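Local coordinates for protein Ala-tRNApro hydrolase ProX (Aeropyrum pernix, PDB 1WDV) that probably hydrolyses mischarged aminoacyl-tRNA, acting as a trans-editing deacylase that would remove alanine from tRNA(Pro), at residues A[109-121]-A[136-150]. Residues are numbered along the deposited sequence; the frame is centred on the assembly and turned at random.
Sequences LVVDRILLSRKKV and PRELVEATGAVVADV
Val111 and Val147 lie side by side on parallel strands, 109-112 and 146-148. Val111 N hydrogen-bonds to Val146 O at 2.9 Å, and Val111 O accepts one from Ala148 N. Helix 136-143 packs closely over the apolar sheet face that carries Val111 and Val147. CG2 of Val111 reaches Leu139 CD2 at 3.8 Å. Leu116 splits its methyls: CD1 meets Val147 CG1 at 3.6 Å, and CD2 meets Val140 and Arg137 CG. The Pro136 ring packs on Val121 CG2, its CD 3.2 Å from Arg118 O and its CG near Leu115 O.

Asp112, the last residue of its strand, holds the chain just beyond strand 146-148. Its OD2 accepts from Val150 N (2.8 Å, from above the carboxylate plane) and Ser151 OG. Its OD1 takes Ile114 N on the anti lone pair, an Asx turn. With an alanine at this position, Val150 N, Ile114 N and Ser151 OG would probably lose their acceptor and the turn would loosen.

The solvent side is polar. Arg113 bends at chi3 (55°) and grips Asp149 side-on, NE to OD1 at 2.9 Å and NH2 to OD2. The guanidinium and carboxylate planes are 50° apart. A water joins Asp149 OD1 to Asp112 OD1. At the far end, by the start of helix 136-143, a second water links Leu116 O and Arg118 O to Arg137 N.

Strand 146-148 is outermost in the mixed sheet; strand 108-112 separates it from 55-61. The two strands and helix 136-143 make a beta-alpha-beta crossover, interrupted by strands 121-124 and 130-134. Leu74 of helix 68-75 covers the opposite face at Val110 and Val146.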
ATOM      1  N   LEU A 109       9.658  -0.185  -0.594  1.00  6.67           N
ATOM      2  CA  LEU A 109       8.458   0.606  -0.316  1.00  5.66           C
ATOM      3  C   LEU A 109       8.606   2.092  -0.664  1.00  6.30           C
ATOM      4  O   LEU A 109       9.623   2.718  -0.335  1.00  6.53           O
ATOM      5  CB  LEU A 109       8.099   0.462   1.171  1.00  8.10           C
ATOM      6  CG  LEU A 109       6.855   1.191   1.696  1.00  8.02           C
ATOM      7  CD1 LEU A 109       5.631   0.566   1.041  1.00  9.00           C
ATOM      8  CD2 LEU A 109       6.768   1.065   3.214  1.00  8.29           C
ATOM      9  N   VAL A 110       7.597   2.634  -1.337  1.00  6.94           N
ATOM     10  CA  VAL A 110       7.563   4.056  -1.742  1.00  7.40           C
ATOM     11  C   VAL A 110       6.216   4.608  -1.268  1.00  7.21           C
ATOM     12  O   VAL A 110       5.183   3.996  -1.499  1.00  6.16           O
ATOM     13  CB  VAL A 110       7.650   4.201  -3.295  1.00  8.61           C
ATOM     14  CG1 VAL A 110       7.576   5.673  -3.705  1.00  9.61           C
ATOM     15  CG2 VAL A 110       8.941   3.561  -3.825  1.00  9.99           C
ATOM     16  N   VAL A 111       6.221   5.774  -0.623  1.00  5.74           N
ATOM     17  CA  VAL A 111       4.975   6.367  -0.110  1.00  7.45           C
ATOM     18  C   VAL A 111       4.759   7.731  -0.743  1.00  5.82           C
ATOM     19  O   VAL A 111       5.670   8.563  -0.755  1.00  8.55           O
ATOM     20  CB  VAL A 111       5.039   6.511   1.437  1.00  5.89           C
ATOM     21  CG1 VAL A 111       3.778   7.185   1.969  1.00  8.82           C
ATOM     22  CG2 VAL A 111       5.122   5.116   2.065  1.00  8.20           C
ATOM     23  N   ASP A 112       3.577   7.960  -1.314  1.00  7.07           N
ATOM     24  CA  ASP A 112       3.326   9.268  -1.909  1.00  6.35           C
ATOM     25  C   ASP A 112       3.256  10.343  -0.831  1.00  8.28           C
ATOM     26  O   ASP A 112       2.528  10.199   0.148  1.00  6.23           O
ATOM     27  CB  ASP A 112       2.049   9.298  -2.720  1.00 10.67           C
ATOM     28  CG  ASP A 112       1.973  10.554  -3.570  1.00 14.63           C
ATOM     29  OD1 ASP A 112       1.721  11.656  -3.028  1.00 18.69           O
ATOM     30  OD2 ASP A 112       2.221  10.465  -4.774  1.00 15.99           O
ATOM     31  N   ARG A 113       3.984  11.443  -1.021  1.00 10.48           N
ATOM     32  CA  ARG A 113       4.027  12.461   0.029  1.00  8.79           C
ATOM     33  C   ARG A 113       2.698  13.137   0.326  1.00 10.03           C
ATOM     34  O   ARG A 113       2.541  13.687   1.412  1.00  9.71           O
ATOM     35  CB  ARG A 113       5.112  13.529  -0.264  1.00 13.54           C
ATOM     36  CG  ARG A 113       4.606  14.831  -0.814  1.00 12.96           C
ATOM     37  CD  ARG A 113       5.712  15.807  -1.179  1.00  8.60           C
ATOM     38  NE  ARG A 113       6.691  15.257  -2.106  1.00 10.38           N
ATOM     39  CZ  ARG A 113       7.904  14.836  -1.759  1.00  9.49           C
ATOM     40  NH1 ARG A 113       8.315  14.888  -0.492  1.00  9.39           N
ATOM     41  NH2 ARG A 113       8.718  14.361  -2.693  1.00 11.91           N
ATOM     42  N   ILE A 114       1.751  13.094  -0.610  1.00  8.01           N
ATOM     43  CA  ILE A 114       0.457  13.728  -0.337  1.00  9.99           C
ATOM     44  C   ILE A 114      -0.223  13.051   0.867  1.00 10.01           C
ATOM     45  O   ILE A 114      -1.090  13.642   1.516  1.00 10.39           O
ATOM     46  CB  ILE A 114      -0.469  13.700  -1.600  1.00 13.32           C
ATOM     47  CG1 ILE A 114      -1.677  14.609  -1.383  1.00 16.02           C
ATOM     48  CG2 ILE A 114      -0.960  12.315  -1.870  1.00 13.70           C
ATOM     49  CD1 ILE A 114      -2.424  14.913  -2.661  1.00 14.29           C
ATOM     50  N   LEU A 115       0.201  11.834   1.203  1.00  6.45           N
ATOM     51  CA  LEU A 115      -0.395  11.148   2.336  1.00  8.10           C
ATOM     52  C   LEU A 115       0.201  11.538   3.686  1.00  7.19           C
ATOM     53  O   LEU A 115      -0.381  11.244   4.715  1.00  8.58           O
ATOM     54  CB  LEU A 115      -0.230   9.631   2.177  1.00  7.67           C
ATOM     55  CG  LEU A 115      -0.939   9.001   0.973  1.00  7.77           C
ATOM     56  CD1 LEU A 115      -0.487   7.543   0.876  1.00  7.05           C
ATOM     57  CD2 LEU A 115      -2.469   9.114   1.136  1.00  8.76           C
ATOM     58  N   LEU A 116       1.339  12.227   3.694  1.00  9.86           N
ATOM     59  CA  LEU A 116       1.995  12.500   4.961  1.00  9.38           C
ATOM     60  C   LEU A 116       1.290  13.389   5.987  1.00  9.17           C
ATOM     61  O   LEU A 116       1.480  13.210   7.201  1.00  9.96           O
ATOM     62  CB  LEU A 116       3.418  12.989   4.683  1.00 10.31           C
ATOM     63  CG  LEU A 116       4.282  11.845   4.136  1.00 10.65           C
ATOM     64  CD1 LEU A 116       5.640  12.403   3.772  1.00 16.80           C
ATOM     65  CD2 LEU A 116       4.422  10.749   5.199  1.00 18.14           C
ATOM     66  N   SER A 117       0.461  14.325   5.523  1.00 10.22           N
ATOM     67  CA  SER A 117      -0.261  15.181   6.456  1.00 11.92           C
ATOM     68  C   SER A 117      -1.474  14.479   7.056  1.00 11.25           C
ATOM     69  O   SER A 117      -2.060  14.956   8.030  1.00 11.09           O
ATOM     70  CB  SER A 117      -0.733  16.461   5.764  1.00 13.85           C
ATOM     71  OG  SER A 117      -1.638  16.134   4.736  1.00 15.89           O
ATOM     72  N   ARG A 118      -1.853  13.332   6.492  1.00  9.76           N
ATOM     73  CA  ARG A 118      -3.012  12.609   7.022  1.00  9.47           C
ATOM     74  C   ARG A 118      -2.600  11.742   8.213  1.00  9.98           C
ATOM     75  O   ARG A 118      -1.671  10.934   8.114  1.00  9.54           O
ATOM     76  CB  ARG A 118      -3.658  11.740   5.923  1.00  6.95           C
ATOM     77  CG  ARG A 118      -5.020  11.155   6.339  1.00  9.13           C
ATOM     78  CD  ARG A 118      -6.147  12.180   6.216  1.00  8.52           C
ATOM     79  NE  ARG A 118      -6.525  12.396   4.821  1.00 11.18           N
ATOM     80  CZ  ARG A 118      -7.496  13.228   4.468  1.00 12.85           C
ATOM     81  NH1 ARG A 118      -8.146  13.913   5.405  1.00 14.70           N
ATOM     82  NH2 ARG A 118      -7.858  13.334   3.196  1.00 16.03           N
ATOM     83  N   LYS A 119      -3.266  11.910   9.350  1.00 10.20           N
ATOM     84  CA  LYS A 119      -2.870  11.131  10.517  1.00  9.93           C
ATOM     85  C   LYS A 119      -3.247   9.670  10.429  1.00  9.72           C
ATOM     86  O   LYS A 119      -2.523   8.817  10.939  1.00 12.55           O
ATOM     87  CB  LYS A 119      -3.469  11.735  11.793  1.00 14.78           C
ATOM     88  CG  LYS A 119      -2.973  13.162  12.012  1.00 20.86           C
ATOM     89  CD  LYS A 119      -2.943  13.559  13.480  1.00 25.32           C
ATOM     90  CE  LYS A 119      -1.988  14.739  13.687  1.00 29.30           C
ATOM     91  NZ  LYS A 119      -1.837  15.076  15.126  1.00 33.37           N
ATOM     92  N   LYS A 120      -4.362   9.381   9.770  1.00  8.73           N
ATOM     93  CA  LYS A 120      -4.840   8.010   9.686  1.00  8.42           C
ATOM     94  C   LYS A 120      -5.345   7.670   8.292  1.00  8.57           C
ATOM     95  O   LYS A 120      -6.087   8.444   7.667  1.00  9.71           O
ATOM     96  CB  LYS A 120      -5.961   7.827  10.714  1.00 14.23           C
ATOM     97  CG  LYS A 120      -6.649   6.483  10.728  1.00 19.67           C
ATOM     98  CD  LYS A 120      -7.609   6.419  11.925  1.00 23.97           C
ATOM     99  CE  LYS A 120      -6.849   6.654  13.243  1.00 25.83           C
ATOM    100  NZ  LYS A 120      -7.732   6.668  14.466  1.00 32.92           N
ATOM    101  N   VAL A 121      -4.899   6.529   7.781  1.00  5.55           N
ATOM    102  CA  VAL A 121      -5.360   6.060   6.467  1.00  4.49           C
ATOM    103  C   VAL A 121      -5.646   4.581   6.607  1.00  5.04           C
ATOM    104  O   VAL A 121      -5.327   3.966   7.641  1.00  6.03           O
ATOM    105  CB  VAL A 121      -4.338   6.297   5.315  1.00  4.05           C
ATOM    106  CG1 VAL A 121      -4.115   7.821   5.130  1.00  6.24           C
ATOM    107  CG2 VAL A 121      -3.018   5.595   5.614  1.00  5.78           C
ATOM    108  N   PRO A 136       0.636   7.241   8.019  1.00  7.40           N
ATOM    109  CA  PRO A 136       1.630   7.309   6.953  1.00  6.98           C
ATOM    110  C   PRO A 136       3.007   7.688   7.499  1.00  6.65           C
ATOM    111  O   PRO A 136       4.011   7.066   7.163  1.00  7.85           O
ATOM    112  CB  PRO A 136       1.065   8.370   6.021  1.00  8.37           C
ATOM    113  CG  PRO A 136      -0.431   8.102   6.115  1.00  7.13           C
ATOM    114  CD  PRO A 136      -0.624   7.902   7.623  1.00  9.33           C
ATOM    115  N   ARG A 137       3.059   8.697   8.357  1.00  8.09           N
ATOM    116  CA  ARG A 137       4.361   9.073   8.900  1.00  7.85           C
ATOM    117  C   ARG A 137       5.014   7.955   9.687  1.00  9.17           C
ATOM    118  O   ARG A 137       6.232   7.759   9.578  1.00  8.47           O
ATOM    119  CB  ARG A 137       4.230  10.299   9.786  1.00  7.03           C
ATOM    120  CG  ARG A 137       3.984  11.495   8.940  1.00 13.95           C
ATOM    121  CD  ARG A 137       4.030  12.761   9.767  1.00 20.63           C
ATOM    122  NE  ARG A 137       4.310  13.892   8.902  1.00 22.07           N
ATOM    123  CZ  ARG A 137       3.857  15.111   9.131  1.00 26.32           C
ATOM    124  NH1 ARG A 137       3.102  15.338  10.207  1.00 28.13           N
ATOM    125  NH2 ARG A 137       4.165  16.093   8.296  1.00 28.38           N
ATOM    126  N   GLU A 138       4.224   7.225  10.468  1.00  7.61           N
ATOM    127  CA  GLU A 138       4.780   6.125  11.258  1.00  8.86           C
ATOM    128  C   GLU A 138       5.276   5.024  10.316  1.00 11.21           C
ATOM    129  O   GLU A 138       6.289   4.378  10.583  1.00 10.18           O
ATOM    130  CB  GLU A 138       3.744   5.568  12.239  1.00  9.73           C
ATOM    131  CG  GLU A 138       3.383   6.577  13.362  1.00 10.50           C
ATOM    132  CD  GLU A 138       2.355   6.031  14.357  1.00 15.64           C
ATOM    133  OE1 GLU A 138       1.856   4.898  14.180  1.00 11.89           O
ATOM    134  OE2 GLU A 138       2.035   6.755  15.327  1.00 15.84           O
ATOM    135  N   LEU A 139       4.580   4.841   9.195  1.00  6.35           N
ATOM    136  CA  LEU A 139       4.981   3.832   8.243  1.00  5.24           C
ATOM    137  C   LEU A 139       6.346   4.212   7.670  1.00  9.19           C
ATOM    138  O   LEU A 139       7.257   3.394   7.580  1.00  9.16           O
ATOM    139  CB  LEU A 139       3.947   3.737   7.111  1.00  6.58           C
ATOM    140  CG  LEU A 139       4.399   2.875   5.938  1.00  6.30           C
ATOM    141  CD1 LEU A 139       4.508   1.445   6.389  1.00 11.07           C
ATOM    142  CD2 LEU A 139       3.381   3.019   4.772  1.00  5.46           C
ATOM    143  N   VAL A 140       6.477   5.465   7.278  1.00  7.54           N
ATOM    144  CA  VAL A 140       7.732   5.917   6.707  1.00  9.84           C
ATOM    145  C   VAL A 140       8.859   5.777   7.709  1.00 10.53           C
ATOM    146  O   VAL A 140       9.925   5.227   7.378  1.00 13.43           O
ATOM    147  CB  VAL A 140       7.603   7.367   6.205  1.00  9.56           C
ATOM    148  CG1 VAL A 140       8.947   7.895   5.709  1.00 10.40           C
ATOM    149  CG2 VAL A 140       6.613   7.406   5.039  1.00  6.81           C
ATOM    150  N   GLU A 141       8.638   6.219   8.937  1.00 12.35           N
ATOM    151  CA  GLU A 141       9.705   6.147   9.921  1.00 14.54           C
ATOM    152  C   GLU A 141      10.117   4.709  10.227  1.00 14.58           C
ATOM    153  O   GLU A 141      11.308   4.407  10.373  1.00 16.24           O
ATOM    154  CB  GLU A 141       9.303   6.863  11.206  1.00 15.02           C
ATOM    155  CG  GLU A 141      10.420   6.863  12.239  1.00 22.47           C
ATOM    156  CD  GLU A 141      10.184   7.834  13.357  1.00 27.03           C
ATOM    157  OE1 GLU A 141      10.196   9.065  13.093  1.00 31.20           O
ATOM    158  OE2 GLU A 141       9.994   7.371  14.500  1.00 25.11           O
ATOM    159  N   ALA A 142       9.145   3.814  10.306  1.00 13.37           N
ATOM    160  CA  ALA A 142       9.434   2.420  10.631  1.00 12.81           C
ATOM    161  C   ALA A 142      10.137   1.631   9.542  1.00 15.88           C
ATOM    162  O   ALA A 142      10.854   0.672   9.825  1.00 17.54           O
ATOM    163  CB  ALA A 142       8.148   1.711  11.010  1.00 15.28           C
ATOM    164  N   THR A 143       9.984   2.064   8.300  1.00 12.90           N
ATOM    165  CA  THR A 143      10.524   1.303   7.178  1.00 13.02           C
ATOM    166  C   THR A 143      11.638   1.954   6.380  1.00 13.03           C
ATOM    167  O   THR A 143      12.326   1.278   5.601  1.00 15.10           O
ATOM    168  CB  THR A 143       9.402   1.011   6.181  1.00 11.74           C
ATOM    169  OG1 THR A 143       8.890   2.265   5.706  1.00 10.20           O
ATOM    170  CG2 THR A 143       8.275   0.219   6.828  1.00 10.54           C
ATOM    171  N   GLY A 144      11.806   3.259   6.557  1.00 13.60           N
ATOM    172  CA  GLY A 144      12.803   3.984   5.785  1.00 16.90           C
ATOM    173  C   GLY A 144      12.315   4.188   4.367  1.00 17.88           C
ATOM    174  O   GLY A 144      13.090   4.510   3.453  1.00 19.14           O
ATOM    175  N   ALA A 145      11.008   4.029   4.176  1.00 13.85           N
ATOM    176  CA  ALA A 145      10.410   4.183   2.869  1.00 13.17           C
ATOM    177  C   ALA A 145      10.769   5.494   2.188  1.00 13.82           C
ATOM    178  O   ALA A 145      10.939   6.543   2.830  1.00 14.83           O
ATOM    179  CB  ALA A 145       8.896   4.072   2.989  1.00 14.43           C
ATOM    180  N   VAL A 146      10.884   5.419   0.873  1.00 12.41           N
ATOM    181  CA  VAL A 146      11.160   6.573   0.050  1.00 12.91           C
ATOM    182  C   VAL A 146       9.871   7.393  -0.123  1.00 13.27           C
ATOM    183  O   VAL A 146       8.859   6.851  -0.533  1.00 12.19           O
ATOM    184  CB  VAL A 146      11.593   6.129  -1.358  1.00 15.42           C
ATOM    185  CG1 VAL A 146      11.928   7.337  -2.184  1.00 20.14           C
ATOM    186  CG2 VAL A 146      12.762   5.153  -1.271  1.00 21.37           C
ATOM    187  N   VAL A 147       9.903   8.680   0.195  1.00 10.44           N
ATOM    188  CA  VAL A 147       8.725   9.535   0.002  1.00  7.83           C
ATOM    189  C   VAL A 147       8.890  10.211  -1.364  1.00 11.08           C
ATOM    190  O   VAL A 147       9.932  10.805  -1.622  1.00 10.68           O
ATOM    191  CB  VAL A 147       8.652  10.601   1.125  1.00 10.37           C
ATOM    192  CG1 VAL A 147       7.521  11.554   0.869  1.00 12.84           C
ATOM    193  CG2 VAL A 147       8.441   9.885   2.508  1.00 12.33           C
ATOM    194  N   ALA A 148       7.865  10.137  -2.224  1.00  7.56           N
ATOM    195  CA  ALA A 148       7.963  10.699  -3.559  1.00  9.99           C
ATOM    196  C   ALA A 148       6.621  11.188  -4.066  1.00  9.44           C
ATOM    197  O   ALA A 148       5.608  11.005  -3.406  1.00 10.84           O
ATOM    198  CB  ALA A 148       8.520   9.625  -4.513  1.00 10.14           C
ATOM    199  N   ASP A 149       6.617  11.831  -5.227  1.00 11.09           N
ATOM    200  CA  ASP A 149       5.385  12.300  -5.838  1.00  8.98           C
ATOM    201  C   ASP A 149       5.169  11.301  -6.959  1.00 10.60           C
ATOM    202  O   ASP A 149       5.748  11.434  -8.044  1.00 12.70           O
ATOM    203  CB  ASP A 149       5.573  13.721  -6.387  1.00  9.88           C
ATOM    204  CG  ASP A 149       5.895  14.698  -5.284  1.00 12.69           C
ATOM    205  OD1 ASP A 149       5.029  14.895  -4.425  1.00 13.61           O
ATOM    206  OD2 ASP A 149       7.020  15.244  -5.257  1.00 17.68           O
ATOM    207  N   VAL A 150       4.315  10.317  -6.696  1.00  8.62           N
ATOM    208  CA  VAL A 150       4.103   9.244  -7.664  1.00  8.89           C
ATOM    209  C   VAL A 150       2.662   8.995  -8.058  1.00 11.39           C
ATOM    210  O   VAL A 150       2.337   7.931  -8.583  1.00 11.45           O
ATOM    211  CB  VAL A 150       4.721   7.942  -7.120  1.00  8.30           C
ATOM    212  CG1 VAL A 150       6.246   8.055  -7.130  1.00 11.74           C
ATOM    213  CG2 VAL A 150       4.219   7.686  -5.695  1.00  9.29           C
TER
HETATM  214  O   HOH W   1       2.468  13.751  -4.477  1.00 23.73           O
HETATM  215  O   HOH W   2       0.967  10.807   8.592  1.00 11.93           O